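EDTA monooxygenase (EDTA-degrading bacterium BNC1, PDB 5DQP) probably acts as an FMN-dependent monooxygenase in the breakdown of EDTA, working with a partner flavin reductase. Local coordinates at residues A45-I50 against F395-V400; T261-S266 against A377-V382; R4-V9 against R406-R411. All blocks are in the same frame, centred on the assembly; numbering follows the deposited sequence.

Interaction 1 (A45-I50 against F395-V400); sequences ARRGRI and FVDQVV
The shortest polar link here is a salt bridge: R47 NH2 meets D397 OD1 at 2.7 Å, with an N-H...O angle of 160°. The carboxylate oxygen sits at the edge of the guanidinium, in its plane, and is met on its syn side. R47 reaches it by running out with CG anti to the backbone N (chi1 171°) and then bending at chi3, which swings the end of the chain round to helix 390-405. Beneath this outer bond the two backbones come close, with the CA atoms of G48 and V396 5.2 Å apart. V396 CG1 rests against G48 CA at 3.6 Å; a beta carbon on that glycine would collide with the other methyl, CG2. Further along, V400 CG1 packs on G48 O, while V400 CG2 meets I50 CD1 at 4.1 Å. The turn that presents G48 is a Schellman motif ending helix 35-47. In it I50 N bonds to A45 O, and R46 O is gripped twice, by R49 N and by R49 NH1 (3.0 Å), which approach from opposite faces of the carbonyl plane. R49 NE is in turn held by R411 O, so this side chain ties the helix end to the C-terminal loop. The contact joins the outer helices that follow strands 7-11 and 380-383, neighbours in the TIM-barrel sheet of this luciferase-like family. Its chemistry is layered: the glycine and the valines set how closely the elements approach, and the charge pair, on the more exposed side, probably adds specificity.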
ATOM      1  N   ALA A  45      20.309   5.280   0.287  1.00 19.37           N
ATOM      2  CA  ALA A  45      20.103   5.837  -1.050  1.00 19.92           C
ATOM      3  C   ALA A  45      19.859   7.344  -0.982  1.00 17.69           C
ATOM      4  O   ALA A  45      20.335   8.099  -1.839  1.00 20.27           O
ATOM      5  CB  ALA A  45      18.940   5.118  -1.746  1.00 18.23           C
ATOM      6  N   ARG A  46      19.138   7.804   0.040  1.00 20.39           N
ATOM      7  CA  ARG A  46      18.898   9.242   0.196  1.00 22.70           C
ATOM      8  C   ARG A  46      20.203  10.007   0.393  1.00 21.75           C
ATOM      9  O   ARG A  46      20.413  11.066  -0.217  1.00 19.35           O
ATOM     10  CB  ARG A  46      17.960   9.485   1.376  1.00 21.35           C
ATOM     11  CG  ARG A  46      17.503  10.935   1.550  1.00 26.06           C
ATOM     12  CD  ARG A  46      16.881  11.097   2.946  1.00 32.39           C
ATOM     13  NE  ARG A  46      16.879  12.483   3.365  1.00 37.56           N
ATOM     14  CZ  ARG A  46      17.937  13.116   3.859  1.00 50.09           C
ATOM     15  NH1 ARG A  46      19.098  12.481   3.994  1.00 37.74           N
ATOM     16  NH2 ARG A  46      17.829  14.392   4.211  1.00 64.50           N
ATOM     17  N   ARG A  47      21.096   9.472   1.230  1.00 18.49           N
ATOM     18  CA  ARG A  47      22.413  10.081   1.426  1.00 24.97           C
ATOM     19  C   ARG A  47      23.208  10.158   0.116  1.00 23.37           C
ATOM     20  O   ARG A  47      23.934  11.135  -0.108  1.00 23.52           O
ATOM     21  CB  ARG A  47      23.195   9.308   2.494  1.00 20.21           C
ATOM     22  CG  ARG A  47      24.666   9.735   2.621  1.00 29.45           C
ATOM     23  CD  ARG A  47      25.372   9.026   3.778  1.00 30.96           C
ATOM     24  NE  ARG A  47      26.018   7.770   3.376  1.00 31.44           N
ATOM     25  CZ  ARG A  47      25.673   6.569   3.824  1.00 28.97           C
ATOM     26  NH1 ARG A  47      24.690   6.441   4.708  1.00 30.74           N
ATOM     27  NH2 ARG A  47      26.322   5.492   3.400  1.00 33.09           N
ATOM     28  N   GLY A  48      23.049   9.180  -0.775  1.00 18.63           N
ATOM     29  CA  GLY A  48      23.650   9.252  -2.093  1.00 17.51           C
ATOM     30  C   GLY A  48      22.934  10.109  -3.112  1.00 23.19           C
ATOM     31  O   GLY A  48      23.427  10.243  -4.240  1.00 21.03           O
ATOM     32  N   ARG A  49      21.797  10.713  -2.749  1.00 18.32           N
ATOM     33  CA  ARG A  49      20.935  11.422  -3.703  1.00 18.81           C
ATOM     34  C   ARG A  49      20.414  10.515  -4.819  1.00 20.61           C
ATOM     35  O   ARG A  49      20.131  10.978  -5.930  1.00 14.22           O
ATOM     36  CB  ARG A  49      21.648  12.624  -4.325  1.00 21.01           C
ATOM     37  CG  ARG A  49      22.305  13.561  -3.343  1.00 21.85           C
ATOM     38  CD  ARG A  49      21.368  13.980  -2.213  1.00 23.01           C
ATOM     39  NE  ARG A  49      22.080  14.839  -1.265  1.00 29.22           N
ATOM     40  CZ  ARG A  49      22.060  14.705   0.056  1.00 33.28           C
ATOM     41  NH1 ARG A  49      21.362  13.734   0.639  1.00 24.47           N
ATOM     42  NH2 ARG A  49      22.744  15.563   0.800  1.00 37.55           N
ATOM     43  N   ILE A  50      20.301   9.211  -4.565  1.00 20.62           N
ATOM     44  CA  ILE A  50      19.638   8.359  -5.541  1.00 17.04           C
ATOM     45  C   ILE A  50      18.275   8.961  -5.845  1.00 19.44           C
ATOM     46  O   ILE A  50      17.616   9.515  -4.960  1.00 17.74           O
ATOM     47  CB  ILE A  50      19.537   6.915  -5.015  1.00 16.36           C
ATOM     48  CG1 ILE A  50      20.938   6.354  -4.727  1.00 16.37           C
ATOM     49  CG2 ILE A  50      18.843   6.018  -6.023  1.00 18.95           C
ATOM     50  CD1 ILE A  50      21.981   6.548  -5.836  1.00 18.68           C
ATOM     51  N   PHE A 395      28.125   1.058  -2.923  1.00 19.26           N
ATOM     52  CA  PHE A 395      27.877   1.851  -4.120  1.00 20.21           C
ATOM     53  C   PHE A 395      27.732   3.337  -3.772  1.00 18.81           C
ATOM     54  O   PHE A 395      28.394   4.199  -4.364  1.00 21.86           O
ATOM     55  CB  PHE A 395      26.636   1.336  -4.853  1.00 20.78           C
ATOM     56  CG  PHE A 395      26.448   1.962  -6.197  1.00 22.17           C
ATOM     57  CD1 PHE A 395      25.824   3.194  -6.317  1.00 18.59           C
ATOM     58  CD2 PHE A 395      26.949   1.348  -7.338  1.00 20.24           C
ATOM     59  CE1 PHE A 395      25.670   3.803  -7.546  1.00 19.05           C
ATOM     60  CE2 PHE A 395      26.796   1.931  -8.567  1.00 21.33           C
ATOM     61  CZ  PHE A 395      26.150   3.174  -8.674  1.00 17.33           C
ATOM     62  N   VAL A 396      26.909   3.653  -2.774  1.00 20.47           N
ATOM     63  CA  VAL A 396      26.679   5.053  -2.412  1.00 17.21           C
ATOM     64  C   VAL A 396      27.938   5.703  -1.825  1.00 20.93           C
ATOM     65  O   VAL A 396      28.193   6.897  -2.029  1.00 18.53           O
ATOM     66  CB  VAL A 396      25.494   5.153  -1.428  1.00 21.45           C
ATOM     67  CG1 VAL A 396      25.544   6.493  -0.678  1.00 21.41           C
ATOM     68  CG2 VAL A 396      24.154   4.968  -2.149  1.00 21.14           C
ATOM     69  N   ASP A 397      28.717   4.955  -1.047  1.00 19.84           N
ATOM     70  CA  ASP A 397      29.900   5.537  -0.426  1.00 21.26           C
ATOM     71  C   ASP A 397      31.045   5.724  -1.410  1.00 22.43           C
ATOM     72  O   ASP A 397      31.878   6.606  -1.215  1.00 19.17           O
ATOM     73  CB  ASP A 397      30.429   4.654   0.709  1.00 19.87           C
ATOM     74  CG  ASP A 397      29.548   4.666   1.953  1.00 37.47           C
ATOM     75  OD1 ASP A 397      28.694   5.579   2.086  1.00 32.56           O
ATOM     76  OD2 ASP A 397      29.748   3.754   2.804  1.00 31.93           O
ATOM     77  N   GLN A 398      31.151   4.878  -2.428  1.00 15.85           N
ATOM     78  CA  GLN A 398      32.368   4.861  -3.230  1.00 18.99           C
ATOM     79  C   GLN A 398      32.150   5.101  -4.715  1.00 16.58           C
ATOM     80  O   GLN A 398      33.052   5.606  -5.365  1.00 22.13           O
ATOM     81  CB  GLN A 398      33.111   3.533  -3.017  1.00 20.69           C
ATOM     82  CG  GLN A 398      33.406   3.321  -1.512  1.00 22.67           C
ATOM     83  CD  GLN A 398      34.096   2.012  -1.189  1.00 28.00           C
ATOM     84  OE1 GLN A 398      35.034   1.614  -1.874  1.00 28.66           O
ATOM     85  NE2 GLN A 398      33.649   1.345  -0.118  1.00 27.25           N
ATOM     86  N   VAL A 399      30.996   4.768  -5.271  1.00 19.36           N
ATOM     87  CA  VAL A 399      30.765   5.042  -6.689  1.00 17.07           C
ATOM     88  C   VAL A 399      30.125   6.411  -6.885  1.00 19.29           C
ATOM     89  O   VAL A 399      30.607   7.236  -7.662  1.00 17.69           O
ATOM     90  CB  VAL A 399      29.901   3.922  -7.315  1.00 22.01           C
ATOM     91  CG1 VAL A 399      29.531   4.276  -8.775  1.00 19.68           C
ATOM     92  CG2 VAL A 399      30.611   2.556  -7.226  1.00 16.60           C
ATOM     93  N   VAL A 400      29.033   6.678  -6.162  1.00 19.23           N
ATOM     94  CA  VAL A 400      28.346   7.958  -6.289  1.00 15.30           C
ATOM     95  C   VAL A 400      29.299   9.159  -6.166  1.00 14.00           C
ATOM     96  O   VAL A 400      29.234  10.052  -7.016  1.00 18.07           O
ATOM     97  CB  VAL A 400      27.155   8.012  -5.330  1.00 21.16           C
ATOM     98  CG1 VAL A 400      26.640   9.437  -5.117  1.00 16.44           C
ATOM     99  CG2 VAL A 400      26.035   7.101  -5.882  1.00 14.11           C
TER

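Interaction 2 (T261-S266 against A377-V382); sequences TLVLPS and AADGFV
Where P265 O accepts from V382 N at 3.0 Å, two parallel strands of a TIM-barrel sheet, 262-266 and 380-382, lie side by side. Their axes splay by 45°, and only S266 and V382 form a regular bridge. This end is tight. P265 CD sits 3.1 Å from G380 O and also touches A378 CB, while V382 CG2 lies against L264 CB at 3.7 Å. L264 CD2 packs over the backbone of G380, where a side chain on the glycine would crowd it. S266 OG turns to W11 NE1, and the V382 side chain is about 10 Å from that of T94, predicted to bind FMN. Toward T261 the strands no longer pair regularly, and a side chain and one main-chain bond share the work. D379 OD2 uses its anti lone pair to accept from V263 N in a nearly straight bond (2.8 Å, 173°), while D379 N returns a bond to V263 O. The other carboxylate oxygen, OD1, forms a salt bridge with R248. With an alanine in place of D379, V263 N would probably lose its acceptor, R248 this counter-charge and a bound water one of its two acceptors. Packing is looser at this end, where T261 and L262 are partly exposed and that water fills in: it donates to T261 O at 2.7 Å and to D379 OD2 at 2.6 Å.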
ATOM      1  N   THR A 261      10.743  10.367 -22.110  1.00 26.41           N
ATOM      2  CA  THR A 261      11.169   8.984 -21.929  1.00 26.88           C
ATOM      3  C   THR A 261      12.627   8.917 -21.478  1.00 24.56           C
ATOM      4  O   THR A 261      13.520   9.470 -22.129  1.00 25.84           O
ATOM      5  CB  THR A 261      11.003   8.195 -23.242  1.00 33.17           C
ATOM      6  OG1 THR A 261       9.619   8.176 -23.628  1.00 35.25           O
ATOM      7  CG2 THR A 261      11.529   6.760 -23.095  1.00 29.42           C
ATOM      8  N   LEU A 262      12.857   8.228 -20.372  1.00 26.86           N
ATOM      9  CA  LEU A 262      14.184   7.879 -19.893  1.00 24.37           C
ATOM     10  C   LEU A 262      14.334   6.365 -19.961  1.00 21.92           C
ATOM     11  O   LEU A 262      13.391   5.634 -19.637  1.00 20.11           O
ATOM     12  CB  LEU A 262      14.390   8.379 -18.458  1.00 24.39           C
ATOM     13  CG  LEU A 262      14.206   9.887 -18.214  1.00 27.44           C
ATOM     14  CD1 LEU A 262      14.218  10.148 -16.722  1.00 25.79           C
ATOM     15  CD2 LEU A 262      15.324  10.669 -18.875  1.00 24.34           C
ATOM     16  N   VAL A 263      15.506   5.901 -20.418  1.00 20.57           N
ATOM     17  CA  VAL A 263      15.864   4.484 -20.449  1.00 16.66           C
ATOM     18  C   VAL A 263      16.950   4.218 -19.408  1.00 17.47           C
ATOM     19  O   VAL A 263      18.006   4.872 -19.408  1.00 21.22           O
ATOM     20  CB  VAL A 263      16.339   4.049 -21.853  1.00 22.64           C
ATOM     21  CG1 VAL A 263      16.766   2.580 -21.854  1.00 19.18           C
ATOM     22  CG2 VAL A 263      15.260   4.298 -22.891  1.00 17.47           C
ATOM     23  N   LEU A 264      16.710   3.236 -18.544  1.00 19.04           N
ATOM     24  CA  LEU A 264      17.641   2.875 -17.471  1.00 16.03           C
ATOM     25  C   LEU A 264      17.942   1.381 -17.546  1.00 17.35           C
ATOM     26  O   LEU A 264      17.115   0.566 -17.105  1.00 16.80           O
ATOM     27  CB  LEU A 264      17.082   3.218 -16.094  1.00 17.54           C
ATOM     28  CG  LEU A 264      16.345   4.534 -15.897  1.00 18.00           C
ATOM     29  CD1 LEU A 264      16.081   4.743 -14.416  1.00 20.87           C
ATOM     30  CD2 LEU A 264      17.127   5.700 -16.471  1.00 19.13           C
ATOM     31  N   PRO A 265      19.099   0.992 -18.097  1.00 17.82           N
ATOM     32  CA  PRO A 265      19.534  -0.406 -17.999  1.00 21.43           C
ATOM     33  C   PRO A 265      19.774  -0.796 -16.549  1.00 19.99           C
ATOM     34  O   PRO A 265      20.209   0.015 -15.732  1.00 18.38           O
ATOM     35  CB  PRO A 265      20.841  -0.432 -18.810  1.00 17.36           C
ATOM     36  CG  PRO A 265      20.789   0.775 -19.693  1.00 16.15           C
ATOM     37  CD  PRO A 265      20.104   1.809 -18.804  1.00 17.48           C
ATOM     38  N   SER A 266      19.468  -2.048 -16.237  1.00 19.42           N
ATOM     39  CA  SER A 266      19.514  -2.576 -14.889  1.00 19.20           C
ATOM     40  C   SER A 266      20.696  -3.522 -14.798  1.00 18.11           C
ATOM     41  O   SER A 266      20.946  -4.292 -15.727  1.00 21.78           O
ATOM     42  CB  SER A 266      18.201  -3.305 -14.540  1.00 22.72           C
ATOM     43  OG  SER A 266      18.188  -3.754 -13.190  1.00 26.36           O
ATOM     44  N   ALA A 377      23.728   5.296 -24.544  1.00 24.00           N
ATOM     45  CA  ALA A 377      23.203   3.951 -24.381  1.00 21.64           C
ATOM     46  C   ALA A 377      22.342   3.833 -23.136  1.00 21.02           C
ATOM     47  O   ALA A 377      21.829   2.745 -22.850  1.00 22.32           O
ATOM     48  CB  ALA A 377      24.339   2.932 -24.326  1.00 18.26           C
ATOM     49  N   ALA A 378      22.158   4.935 -22.412  1.00 22.59           N
ATOM     50  CA  ALA A 378      21.450   4.963 -21.137  1.00 19.48           C
ATOM     51  C   ALA A 378      21.200   6.413 -20.753  1.00 24.83           C
ATOM     52  O   ALA A 378      22.032   7.280 -21.024  1.00 23.22           O
ATOM     53  CB  ALA A 378      22.284   4.277 -20.049  1.00 19.23           C
ATOM     54  N   ASP A 379      20.056   6.673 -20.118  1.00 20.26           N
ATOM     55  CA  ASP A 379      19.875   7.941 -19.419  1.00 21.52           C
ATOM     56  C   ASP A 379      20.236   7.852 -17.934  1.00 17.12           C
ATOM     57  O   ASP A 379      20.215   8.874 -17.238  1.00 22.38           O
ATOM     58  CB  ASP A 379      18.430   8.434 -19.583  1.00 21.03           C
ATOM     59  CG  ASP A 379      18.028   8.552 -21.057  1.00 29.43           C
ATOM     60  OD1 ASP A 379      18.530   9.484 -21.727  1.00 33.68           O
ATOM     61  OD2 ASP A 379      17.246   7.702 -21.555  1.00 28.51           O
ATOM     62  N   GLY A 380      20.546   6.656 -17.457  1.00 19.25           N
ATOM     63  CA  GLY A 380      20.829   6.399 -16.063  1.00 15.76           C
ATOM     64  C   GLY A 380      20.711   4.903 -15.872  1.00 20.12           C
ATOM     65  O   GLY A 380      20.628   4.162 -16.842  1.00 18.27           O
ATOM     66  N   PHE A 381      20.692   4.469 -14.606  1.00 14.82           N
ATOM     67  CA  PHE A 381      20.774   3.036 -14.348  1.00 16.34           C
ATOM     68  C   PHE A 381      19.943   2.642 -13.140  1.00 18.95           C
ATOM     69  O   PHE A 381      19.729   3.438 -12.228  1.00 19.08           O
ATOM     70  CB  PHE A 381      22.234   2.573 -14.140  1.00 17.41           C
ATOM     71  CG  PHE A 381      23.130   2.940 -15.294  1.00 22.81           C
ATOM     72  CD1 PHE A 381      23.744   4.184 -15.339  1.00 16.56           C
ATOM     73  CD2 PHE A 381      23.304   2.073 -16.352  1.00 22.45           C
ATOM     74  CE1 PHE A 381      24.544   4.538 -16.401  1.00 21.96           C
ATOM     75  CE2 PHE A 381      24.105   2.415 -17.413  1.00 17.34           C
ATOM     76  CZ  PHE A 381      24.718   3.672 -17.436  1.00 19.57           C
ATOM     77  N   VAL A 382      19.472   1.398 -13.165  1.00 16.28           N
ATOM     78  CA  VAL A 382      18.894   0.734 -12.003  1.00 18.98           C
ATOM     79  C   VAL A 382      19.980  -0.146 -11.397  1.00 21.80           C
ATOM     80  O   VAL A 382      20.464  -1.081 -12.045  1.00 24.72           O
ATOM     81  CB  VAL A 382      17.656  -0.108 -12.371  1.00 23.53           C
ATOM     82  CG1 VAL A 382      16.833  -0.412 -11.113  1.00 23.87           C
ATOM     83  CG2 VAL A 382      16.779   0.559 -13.492  1.00 22.02           C
TER
HETATM   84  O   HOH W   1      15.754   8.596 -23.425  1.00 28.33           O

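Interaction 3 (R4-V9 against R406-R411); sequences RRMYLV and RGVFPR
R5 lays its guanidinium against P410, whose CG stands 3.8 Å above one face, over the centre; Y7 CE1 takes the opposite face, so the flat group is sandwiched. Its CG lies between the backbone N and the carbonyl carbon (chi1 58°) and the chain bends at chi2, so that the guanidinium lies alongside the backbone that leads into strand 7-11. There R5 NH2 donates to M6 O at 3.0 Å, while NH1 makes a salt bridge with D51. Next in sequence, M6 supplies the one backbone bond between the segments: M6 N gives its hydrogen to V408 O at 2.9 Å, nearly straight at 164°. The M6 side chain runs alongside that of V408, CE meeting CG2 at 3.9 Å. The carbonyl of M6 faces the edge of the F409 ring, with CD1 3.1 Å from M6 O. L8, near the start of barrel strand 7-11, then reaches over a face of that ring: its CD1 is 3.8 Å from the centroid, a CH-pi contact, and P410 CD lies over the opposite face. L403 of helix 390-405 also touches M6, L8, V408 and F409. The C-terminal loop is thereby docked on the beginning of the first barrel strand. One carbonyl, M6 O, receives a guanidinium N-H and lies at the edge of an aromatic ring, which suggests that it probably helps to orient both R5 and F409, together with the apolar packing.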
ATOM      1  N   ARG A   4      22.008  18.012 -19.102  1.00 35.96           N
ATOM      2  CA  ARG A   4      21.720  16.585 -19.009  1.00 38.64           C
ATOM      3  C   ARG A   4      22.619  15.929 -17.951  1.00 38.97           C
ATOM      4  O   ARG A   4      23.841  16.144 -17.919  1.00 36.13           O
ATOM      5  CB  ARG A   4      21.896  15.909 -20.376  1.00 39.86           C
ATOM      6  CG  ARG A   4      21.471  14.431 -20.419  1.00 37.04           C
ATOM      7  CD  ARG A   4      21.751  13.773 -21.794  1.00 37.51           C
ATOM      8  NE  ARG A   4      21.413  12.337 -21.843  1.00 35.15           N
ATOM      9  CZ  ARG A   4      22.312  11.351 -21.959  1.00 32.77           C
ATOM     10  NH1 ARG A   4      23.609  11.633 -22.045  1.00 30.46           N
ATOM     11  NH2 ARG A   4      21.926  10.079 -22.009  1.00 30.15           N
ATOM     12  N   ARG A   5      22.013  15.137 -17.070  1.00 29.80           N
ATOM     13  CA  ARG A   5      22.762  14.425 -16.047  1.00 26.90           C
ATOM     14  C   ARG A   5      22.236  12.991 -15.946  1.00 22.45           C
ATOM     15  O   ARG A   5      21.176  12.657 -16.473  1.00 23.33           O
ATOM     16  CB  ARG A   5      22.704  15.186 -14.708  1.00 26.97           C
ATOM     17  CG  ARG A   5      21.303  15.443 -14.126  1.00 24.39           C
ATOM     18  CD  ARG A   5      20.806  14.236 -13.312  1.00 23.86           C
ATOM     19  NE  ARG A   5      19.690  14.569 -12.427  1.00 22.32           N
ATOM     20  CZ  ARG A   5      19.203  13.770 -11.477  1.00 23.56           C
ATOM     21  NH1 ARG A   5      18.176  14.185 -10.744  1.00 18.83           N
ATOM     22  NH2 ARG A   5      19.729  12.557 -11.253  1.00 22.31           N
ATOM     23  N   MET A   6      23.004  12.144 -15.267  1.00 23.77           N
ATOM     24  CA  MET A   6      22.690  10.726 -15.107  1.00 27.90           C
ATOM     25  C   MET A   6      21.667  10.512 -13.989  1.00 21.61           C
ATOM     26  O   MET A   6      21.772  11.125 -12.923  1.00 22.30           O
ATOM     27  CB  MET A   6      23.982   9.964 -14.776  1.00 23.89           C
ATOM     28  CG  MET A   6      23.840   8.460 -14.581  1.00 22.45           C
ATOM     29  SD  MET A   6      25.403   7.739 -14.041  1.00 24.07           S
ATOM     30  CE  MET A   6      26.500   8.243 -15.380  1.00 17.93           C
ATOM     31  N   TYR A   7      20.701   9.623 -14.222  1.00 18.15           N
ATOM     32  CA  TYR A   7      19.729   9.247 -13.192  1.00 21.57           C
ATOM     33  C   TYR A   7      20.068   7.870 -12.626  1.00 20.10           C
ATOM     34  O   TYR A   7      20.575   7.003 -13.337  1.00 21.80           O
ATOM     35  CB  TYR A   7      18.293   9.245 -13.743  1.00 18.57           C
ATOM     36  CG  TYR A   7      17.891  10.583 -14.319  1.00 21.94           C
ATOM     37  CD1 TYR A   7      17.413  11.594 -13.504  1.00 23.48           C
ATOM     38  CD2 TYR A   7      18.037  10.847 -15.682  1.00 22.34           C
ATOM     39  CE1 TYR A   7      17.080  12.839 -14.033  1.00 22.98           C
ATOM     40  CE2 TYR A   7      17.715  12.076 -16.212  1.00 27.49           C
ATOM     41  CZ  TYR A   7      17.240  13.068 -15.380  1.00 25.61           C
ATOM     42  OH  TYR A   7      16.907  14.285 -15.908  1.00 29.93           O
ATOM     43  N   LEU A   8      19.789   7.673 -11.337  1.00 17.38           N
ATOM     44  CA  LEU A   8      20.077   6.414 -10.658  1.00 17.86           C
ATOM     45  C   LEU A   8      18.886   5.956  -9.827  1.00 19.15           C
ATOM     46  O   LEU A   8      18.305   6.745  -9.072  1.00 18.43           O
ATOM     47  CB  LEU A   8      21.307   6.547  -9.751  1.00 22.64           C
ATOM     48  CG  LEU A   8      22.657   6.759 -10.426  1.00 23.64           C
ATOM     49  CD1 LEU A   8      23.694   6.963  -9.351  1.00 23.01           C
ATOM     50  CD2 LEU A   8      23.043   5.555 -11.336  1.00 18.75           C
ATOM     51  N   VAL A   9      18.548   4.678  -9.940  1.00 17.60           N
ATOM     52  CA  VAL A   9      17.473   4.067  -9.166  1.00 17.11           C
ATOM     53  C   VAL A   9      18.016   2.807  -8.510  1.00 21.79           C
ATOM     54  O   VAL A   9      18.789   2.070  -9.129  1.00 19.65           O
ATOM     55  CB  VAL A   9      16.264   3.733 -10.070  1.00 20.43           C
ATOM     56  CG1 VAL A   9      15.182   2.956  -9.257  1.00 18.47           C
ATOM     57  CG2 VAL A   9      15.708   5.002 -10.712  1.00 15.07           C
ATOM     58  N   ARG A 406      32.828  13.721 -11.116  1.00 21.29           N
ATOM     59  CA  ARG A 406      32.834  13.754 -12.563  1.00 20.35           C
ATOM     60  C   ARG A 406      31.856  14.776 -13.132  1.00 21.44           C
ATOM     61  O   ARG A 406      31.925  15.064 -14.329  1.00 21.29           O
ATOM     62  CB  ARG A 406      32.529  12.350 -13.081  1.00 24.65           C
ATOM     63  CG  ARG A 406      33.592  11.331 -12.657  1.00 21.47           C
ATOM     64  CD  ARG A 406      34.766  11.371 -13.598  1.00 25.33           C
ATOM     65  NE  ARG A 406      36.023  11.056 -12.940  1.00 29.79           N
ATOM     66  CZ  ARG A 406      36.751   9.983 -13.202  1.00 53.47           C
ATOM     67  NH1 ARG A 406      36.343   9.107 -14.133  1.00 54.04           N
ATOM     68  NH2 ARG A 406      37.891   9.806 -12.535  1.00 41.19           N
ATOM     69  N   GLY A 407      30.961  15.336 -12.321  1.00 20.48           N
ATOM     70  CA  GLY A 407      30.023  16.315 -12.842  1.00 17.79           C
ATOM     71  C   GLY A 407      28.788  15.746 -13.511  1.00 24.47           C
ATOM     72  O   GLY A 407      28.056  16.492 -14.165  1.00 24.90           O
ATOM     73  N   VAL A 408      28.511  14.455 -13.350  1.00 22.47           N
ATOM     74  CA  VAL A 408      27.416  13.805 -14.066  1.00 22.52           C
ATOM     75  C   VAL A 408      26.277  13.396 -13.147  1.00 25.08           C
ATOM     76  O   VAL A 408      25.285  12.829 -13.635  1.00 23.20           O
ATOM     77  CB  VAL A 408      27.912  12.584 -14.862  1.00 22.74           C
ATOM     78  CG1 VAL A 408      29.088  12.981 -15.708  1.00 20.52           C
ATOM     79  CG2 VAL A 408      28.264  11.415 -13.912  1.00 19.03           C
ATOM     80  N   PHE A 409      26.389  13.647 -11.834  1.00 20.76           N
ATOM     81  CA  PHE A 409      25.391  13.243 -10.853  1.00 23.27           C
ATOM     82  C   PHE A 409      25.265  14.271  -9.733  1.00 21.63           C
ATOM     83  O   PHE A 409      26.280  14.722  -9.199  1.00 21.98           O
ATOM     84  CB  PHE A 409      25.723  11.871 -10.240  1.00 20.55           C
ATOM     85  CG  PHE A 409      24.550  11.263  -9.578  1.00 24.17           C
ATOM     86  CD1 PHE A 409      23.475  10.826 -10.359  1.00 22.61           C
ATOM     87  CD2 PHE A 409      24.446  11.224  -8.186  1.00 18.06           C
ATOM     88  CE1 PHE A 409      22.316  10.316  -9.773  1.00 17.93           C
ATOM     89  CE2 PHE A 409      23.273  10.706  -7.583  1.00 20.88           C
ATOM     90  CZ  PHE A 409      22.222  10.261  -8.378  1.00 22.29           C
ATOM     91  N   PRO A 410      24.051  14.614  -9.311  1.00 21.31           N
ATOM     92  CA  PRO A 410      23.890  15.737  -8.376  1.00 26.13           C
ATOM     93  C   PRO A 410      24.346  15.420  -6.958  1.00 23.90           C
ATOM     94  O   PRO A 410      24.320  14.271  -6.499  1.00 22.54           O
ATOM     95  CB  PRO A 410      22.379  16.009  -8.407  1.00 22.80           C
ATOM     96  CG  PRO A 410      21.785  14.676  -8.727  1.00 23.61           C
ATOM     97  CD  PRO A 410      22.771  13.964  -9.626  1.00 22.62           C
ATOM     98  N   ARG A 411      24.723  16.483  -6.244  1.00 19.60           N
ATOM     99  CA  ARG A 411      25.010  16.406  -4.816  1.00 27.05           C
ATOM    100  C   ARG A 411      23.823  16.770  -3.939  1.00 26.48           C
ATOM    101  O   ARG A 411      23.900  16.586  -2.718  1.00 25.29           O
ATOM    102  CB  ARG A 411      26.174  17.326  -4.446  1.00 27.65           C
ATOM    103  CG  ARG A 411      27.484  16.950  -5.102  1.00 30.45           C
ATOM    104  CD  ARG A 411      28.595  17.930  -4.726  1.00 27.78           C
ATOM    105  NE  ARG A 411      29.835  17.643  -5.442  1.00 32.26           N
ATOM    106  CZ  ARG A 411      30.754  16.764  -5.043  1.00 35.86           C
ATOM    107  NH1 ARG A 411      30.582  16.066  -3.920  1.00 40.60           N
ATOM    108  NH2 ARG A 411      31.853  16.577  -5.772  1.00 37.48           N
TER

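Overall arrangement
The three contacts sample different layers of one barrel. Interaction 2 is the most central, about 9 Å from the chain centre, whereas interactions 1 and 3 have their centres about 17 Å out, on the same side of it. Interaction 2 relies on backbone pairing and a buried carboxylate, interaction 1 on close packing of a helix end and its turn on a second helix, with a charge pair on the solvent side, and interaction 3 on a CH-pi contact and a proline laid over a guanidinium face. Strand 7-11 links the last to the sheet: Y7 and V9 bond with F381 of interaction 2. Interactions 1 and 3 also touch directly, where F409 packs against the carbonyls of G48 and R49, whereas interactions 1 and 2 do not meet.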